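Local coordinates for Alpha/beta hydrolase fold protein (Sphaerobacter thermophilus, PDB 3R0V) that is probably a hydrolase of the alpha/beta-hydrolase fold, its natural substrate not established, and holds a molecule of D-malate in its pocket, at residues A[151-154]-A[155-159]; A[70-73]-A[74-78]. All coordinates share one frame; numbering follows the deposited sequence. Where two conformers were deposited one is given.

Overall arrangement
Following the chain from the N terminus, contact 2 comes first, in the opening turns of helix 71-84, and contact 1 follows later, at the closing turns of helix 147-158. Each is local and closes no long loop; they sit in series, neither nested nor crossed, with centres about 24 Å and nearest atoms about 12 Å apart. Between them the chain runs through strand 89-94, helix 96-106, strand 111-117 and helix 134-143. Helix 71-84 packs on strand 25-29 of the central sheet and on helix 96-106, whereas helix 147-158 belongs to the helices inserted between strands 111-117 and 209-213. Bound malate touches contact 1, while the Glu74 side chain of contact 2 stays about 11 Å away.

Contact 1: residues A[151-154]-A[155-159]. With MLT (D-malate), chain F.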
loop_
_atom_site.group_PDB
_atom_site.type_symbol
_atom_site.label_atom_id
_atom_site.label_comp_id
_atom_site.label_asym_id
_atom_site.label_seq_id
_atom_site.Cartn_x
_atom_site.Cartn_y
_atom_site.Cartn_z
ATOM N N VAL A 151 -4.857 -14.535 7.359
ATOM C CA VAL A 151 -4.367 -14.139 6.042
ATOM C C VAL A 151 -5.257 -14.707 4.936
ATOM O O VAL A 151 -5.620 -13.990 4.009
ATOM C CB VAL A 151 -2.912 -14.595 5.817
ATOM C CG1 VAL A 151 -2.458 -14.230 4.401
ATOM C CG2 VAL A 151 -1.991 -13.951 6.855
ATOM N N THR A 152 -5.602 -15.989 5.032
ATOM C CA THR A 152 -6.472 -16.615 4.048
ATOM C C THR A 152 -7.819 -15.897 3.956
ATOM O O THR A 152 -8.343 -15.673 2.865
ATOM C CB THR A 152 -6.692 -18.082 4.412
ATOM O OG1 THR A 152 -5.427 -18.749 4.387
ATOM C CG2 THR A 152 -7.631 -18.750 3.411
ATOM N N TYR A 153 -8.356 -15.518 5.110
ATOM C CA TYR A 153 -9.637 -14.833 5.184
ATOM C C TYR A 153 -9.534 -13.451 4.549
ATOM O O TYR A 153 -10.381 -13.068 3.748
ATOM C CB TYR A 153 -10.114 -14.751 6.638
ATOM C CG TYR A 153 -11.485 -14.145 6.813
ATOM C CD1 TYR A 153 -12.627 -14.824 6.408
ATOM C CD2 TYR A 153 -11.634 -12.902 7.414
ATOM C CE1 TYR A 153 -13.890 -14.269 6.585
ATOM C CE2 TYR A 153 -12.886 -12.343 7.602
ATOM C CZ TYR A 153 -14.003 -13.025 7.176
ATOM O OH TYR A 153 -15.251 -12.479 7.355
ATOM N N PHE A 154 -8.494 -12.704 4.911
ATOM C CA PHE A 154 -8.260 -11.409 4.272
ATOM C C PHE A 154 -8.197 -11.549 2.745
ATOM O O PHE A 154 -8.857 -10.810 2.008
ATOM C CB PHE A 154 -6.956 -10.786 4.778
ATOM C CG PHE A 154 -6.402 -9.722 3.861
ATOM C CD1 PHE A 154 -7.001 -8.478 3.773
ATOM C CD2 PHE A 154 -5.298 -9.981 3.072
ATOM C CE1 PHE A 154 -6.490 -7.511 2.922
ATOM C CE2 PHE A 154 -4.793 -9.019 2.216
ATOM C CZ PHE A 154 -5.387 -7.796 2.145
HETATM N N MSE A 155 -7.418 -12.507 2.256
HETATM C CA MSE A 155 -7.252 -12.629 0.818
HETATM C C MSE A 155 -8.513 -13.044 0.093
HETATM O O MSE A 155 -8.829 -12.489 -0.951
HETATM C CB MSE A 155 -6.116 -13.576 0.493
HETATM C CG MSE A 155 -4.819 -13.022 0.979
HETATM SE SE MSE A 155 -3.326 -14.019 0.332
HETATM C CE MSE A 155 -1.939 -12.850 1.058
ATOM N N THR A 156 -9.239 -14.011 0.644
ATOM C CA THR A 156 -10.436 -14.517 -0.019
ATOM C C THR A 156 -11.664 -13.644 0.181
ATOM O O THR A 156 -12.430 -13.428 -0.762
ATOM C CB THR A 156 -10.775 -15.942 0.457
ATOM O OG1 THR A 156 -10.925 -15.951 1.889
ATOM C CG2 THR A 156 -9.684 -16.922 0.043
ATOM N N GLU A 157 -11.866 -13.159 1.400
ATOM C CA GLU A 157 -13.071 -12.407 1.721
ATOM C C GLU A 157 -12.834 -10.902 1.762
ATOM O O GLU A 157 -13.739 -10.126 1.479
ATOM C CB GLU A 157 -13.684 -12.898 3.038
ATOM C CG GLU A 157 -14.071 -14.360 3.018
ATOM C CD GLU A 157 -15.051 -14.684 1.907
ATOM O OE1 GLU A 157 -15.876 -13.811 1.543
ATOM O OE2 GLU A 157 -14.987 -15.821 1.392
ATOM N N GLY A 158 -11.620 -10.492 2.107
ATOM C CA GLY A 158 -11.306 -9.075 2.162
ATOM C C GLY A 158 -11.081 -8.503 0.781
ATOM O O GLY A 158 -11.641 -7.456 0.436
ATOM N N VAL A 159 -10.259 -9.175 -0.016
ATOM C CA VAL A 159 -9.934 -8.653 -1.344
ATOM C C VAL A 159 -10.265 -9.588 -2.524
ATOM O O VAL A 159 -9.809 -9.364 -3.642
ATOM C CB VAL A 159 -8.478 -8.140 -1.417
ATOM C CG1 VAL A 159 -8.337 -6.857 -0.588
ATOM C CG2 VAL A 159 -7.497 -9.198 -0.929
HETATM C C1 MLT F . -3.859 -4.887 -0.133
HETATM O O1 MLT F . -2.910 -4.189 0.352
HETATM O O2 MLT F . -4.959 -4.399 -0.392
HETATM C C2 MLT F . -3.583 -6.340 -0.406
HETATM O O3 MLT F . -2.195 -6.594 -0.321
HETATM C C3 MLT F . -4.122 -6.744 -1.771
HETATM C C4 MLT F . -3.523 -8.066 -2.200
HETATM O O4 MLT F . -2.574 -8.587 -1.573
HETATM O O5 MLT F . -3.974 -8.663 -3.199
#
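Phe154 and Val159 meet where helix 147-158 ends, and the phenylalanine is the side chain to follow outward. Its CB sits against the backbone N of Met155. With CG anti to the backbone N (chi1 160°), the ring is carried out beside the malate. Phe154 CD2 lies 3.7 Å from CG of the selenomethionine Met155 in one of its two conformers, and there CG1 of Val151, which runs alongside Met155, touches its CE. CG2 of Val159 comes over one ring face as a CH-pi contact, 4.3 Å from the centroid of the Phe154 ring and offset toward the rim. At the far end Phe154 CZ reaches C2 of the malate at 3.4 Å, the ligand lying at the ring's edge, near its plane. This helix is one of those inserted between strands 111-117 and 209-213, the cap position of alpha/beta hydrolases, and through Phe154 and Met155 it lines the malate pocket, alongside Ala32, whose backbone N, like that of Ser96, binds the ligand. Replacing the ring with an alanine here is likely to open a gap beside malate C2 and leave Val159 CG2 with no ring face to lie on.

On another side of the helix, Tyr153 offers one ring face to CB of Glu157, while Tyr134 meets this ring too, the planes nearly parallel. Thr156 turns its OG1 back onto the helix: with chi1 at 56°, it donates to Thr152 O at 2.8 Å, and Thr156 N grips the same oxygen from the opposite face. The last turn widens to a pi-type one. Tyr153 O takes both Glu157 N and Gly158 N, and Val159 N gives its hydrogen to Phe154 O at 3.0 Å, with a C=O...N angle of 173°.

Contact 2: residues A[70-73]-A[74-78]; sequences AVER and EIEDL
Arg73 and Glu76 are joined by a salt bridge three residues apart, an i to i+3 pair in the first turns of helix 71-84, one of the helices flanking the central sheet of the alpha/beta-hydrolase fold. The arginine grips side-on with two nitrogens: NE gives its hydrogen to Glu76 OE1 at 2.8 Å, and NH1 reaches Glu76 OE2 at 3.0 Å in an almost straight bond (175°). Both oxygens meet the guanidinium at its edge. The carboxylate is nevertheless turned, its plane 36° from that of the guanidinium, so NE approaches OE1 from above the carboxylate plane. Bends at chi2 (-68°) and chi3 fold the arginine back alongside the glutamate, whose own chain stays extended. On the inner side, Ile75 lays its CD1 4.4 Å from Val71 CG1, and helix 96-106 takes up both residues, Leu100 against Ile75 and Leu103 against Val71. Glu72 brings a second negative charge near Glu76, its carboxylate plane steeply turned against the other. A water bridges the two and probably eases the approach, donating one hydrogen to Glu72 OE2 at 2.6 Å and the other to Glu76 OE2 at 2.8 Å.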
loop_
_atom_site.group_PDB
_atom_site.type_symbol
_atom_site.label_atom_id
_atom_site.label_comp_id
_atom_site.label_asym_id
_atom_site.label_seq_id
_atom_site.Cartn_x
_atom_site.Cartn_y
_atom_site.Cartn_z
ATOM N N ALA A 70 -4.722 4.292 15.115
ATOM C CA ALA A 70 -5.559 5.219 14.364
ATOM C C ALA A 70 -4.887 5.417 13.021
ATOM O O ALA A 70 -3.657 5.392 12.933
ATOM C CB ALA A 70 -5.694 6.560 15.093
ATOM N N VAL A 71 -5.690 5.602 11.975
ATOM C CA VAL A 71 -5.140 5.874 10.653
ATOM C C VAL A 71 -4.221 7.102 10.711
ATOM O O VAL A 71 -3.172 7.123 10.065
ATOM C CB VAL A 71 -6.248 6.045 9.583
ATOM C CG1 VAL A 71 -5.650 6.360 8.216
ATOM C CG2 VAL A 71 -7.116 4.790 9.507
ATOM N N GLU A 72 -4.592 8.108 11.504
ATOM C CA GLU A 72 -3.767 9.307 11.635
ATOM C C GLU A 72 -2.345 8.981 12.093
ATOM O O GLU A 72 -1.392 9.665 11.704
ATOM C CB GLU A 72 -4.427 10.310 12.583
ATOM C CG GLU A 72 -3.813 11.706 12.529
ATOM C CD GLU A 72 -4.256 12.485 11.299
ATOM O OE1 GLU A 72 -5.314 12.154 10.712
ATOM O OE2 GLU A 72 -3.542 13.440 10.923
ATOM N N ARG A 73 -2.188 7.943 12.912
ATOM C CA ARG A 73 -0.845 7.566 13.346
ATOM C C ARG A 73 -0.004 7.099 12.158
ATOM O O ARG A 73 1.188 7.396 12.112
ATOM C CB ARG A 73 -0.856 6.483 14.434
ATOM C CG ARG A 73 -1.634 6.840 15.692
ATOM C CD ARG A 73 -0.963 7.971 16.491
ATOM N NE ARG A 73 -1.411 9.284 16.045
ATOM C CZ ARG A 73 -2.599 9.805 16.338
ATOM N NH1 ARG A 73 -2.914 11.018 15.897
ATOM N NH2 ARG A 73 -3.474 9.119 17.070
ATOM N N GLU A 74 -0.599 6.363 11.218
ATOM C CA GLU A 74 0.174 5.922 10.052
ATOM C C GLU A 74 0.474 7.056 9.066
ATOM O O GLU A 74 1.507 7.033 8.389
ATOM C CB GLU A 74 -0.492 4.739 9.346
ATOM C CG GLU A 74 -0.598 3.520 10.256
ATOM C CD GLU A 74 -0.568 2.213 9.482
ATOM O OE1 GLU A 74 -1.644 1.680 9.142
ATOM O OE2 GLU A 74 0.537 1.723 9.189
ATOM N N ILE A 75 -0.408 8.045 8.991
ATOM C CA ILE A 75 -0.098 9.253 8.227
ATOM C C ILE A 75 1.097 9.957 8.884
ATOM O O ILE A 75 2.022 10.394 8.192
ATOM C CB ILE A 75 -1.318 10.175 8.138
ATOM C CG1 ILE A 75 -2.420 9.484 7.330
ATOM C CG2 ILE A 75 -0.949 11.524 7.504
ATOM C CD1 ILE A 75 -3.748 10.251 7.327
ATOM N N GLU A 76 1.107 10.032 10.215
ATOM C CA GLU A 76 2.226 10.627 10.932
ATOM C C GLU A 76 3.508 9.814 10.733
ATOM O O GLU A 76 4.606 10.384 10.641
ATOM C CB GLU A 76 1.879 10.773 12.414
ATOM C CG GLU A 76 0.782 11.809 12.653
ATOM C CD GLU A 76 0.117 11.701 14.023
ATOM O OE1 GLU A 76 0.556 10.895 14.871
ATOM O OE2 GLU A 76 -0.858 12.445 14.251
ATOM N N ASP A 77 3.384 8.489 10.654
ATOM C CA ASP A 77 4.560 7.662 10.373
ATOM C C ASP A 77 5.148 8.038 9.010
ATOM O O ASP A 77 6.359 8.219 8.865
ATOM C CB ASP A 77 4.234 6.160 10.383
ATOM C CG ASP A 77 3.764 5.649 11.743
ATOM O OD1 ASP A 77 4.079 6.259 12.781
ATOM O OD2 ASP A 77 3.082 4.603 11.763
ATOM N N LEU A 78 4.285 8.123 8.006
ATOM C CA LEU A 78 4.732 8.485 6.670
ATOM C C LEU A 78 5.333 9.894 6.679
ATOM O O LEU A 78 6.359 10.140 6.037
ATOM C CB LEU A 78 3.576 8.362 5.681
ATOM C CG LEU A 78 3.883 8.768 4.237
ATOM C CD1 LEU A 78 5.113 8.031 3.704
ATOM C CD2 LEU A 78 2.658 8.502 3.349
HETATM O O HOH W 1 -1.470 14.245 12.237
#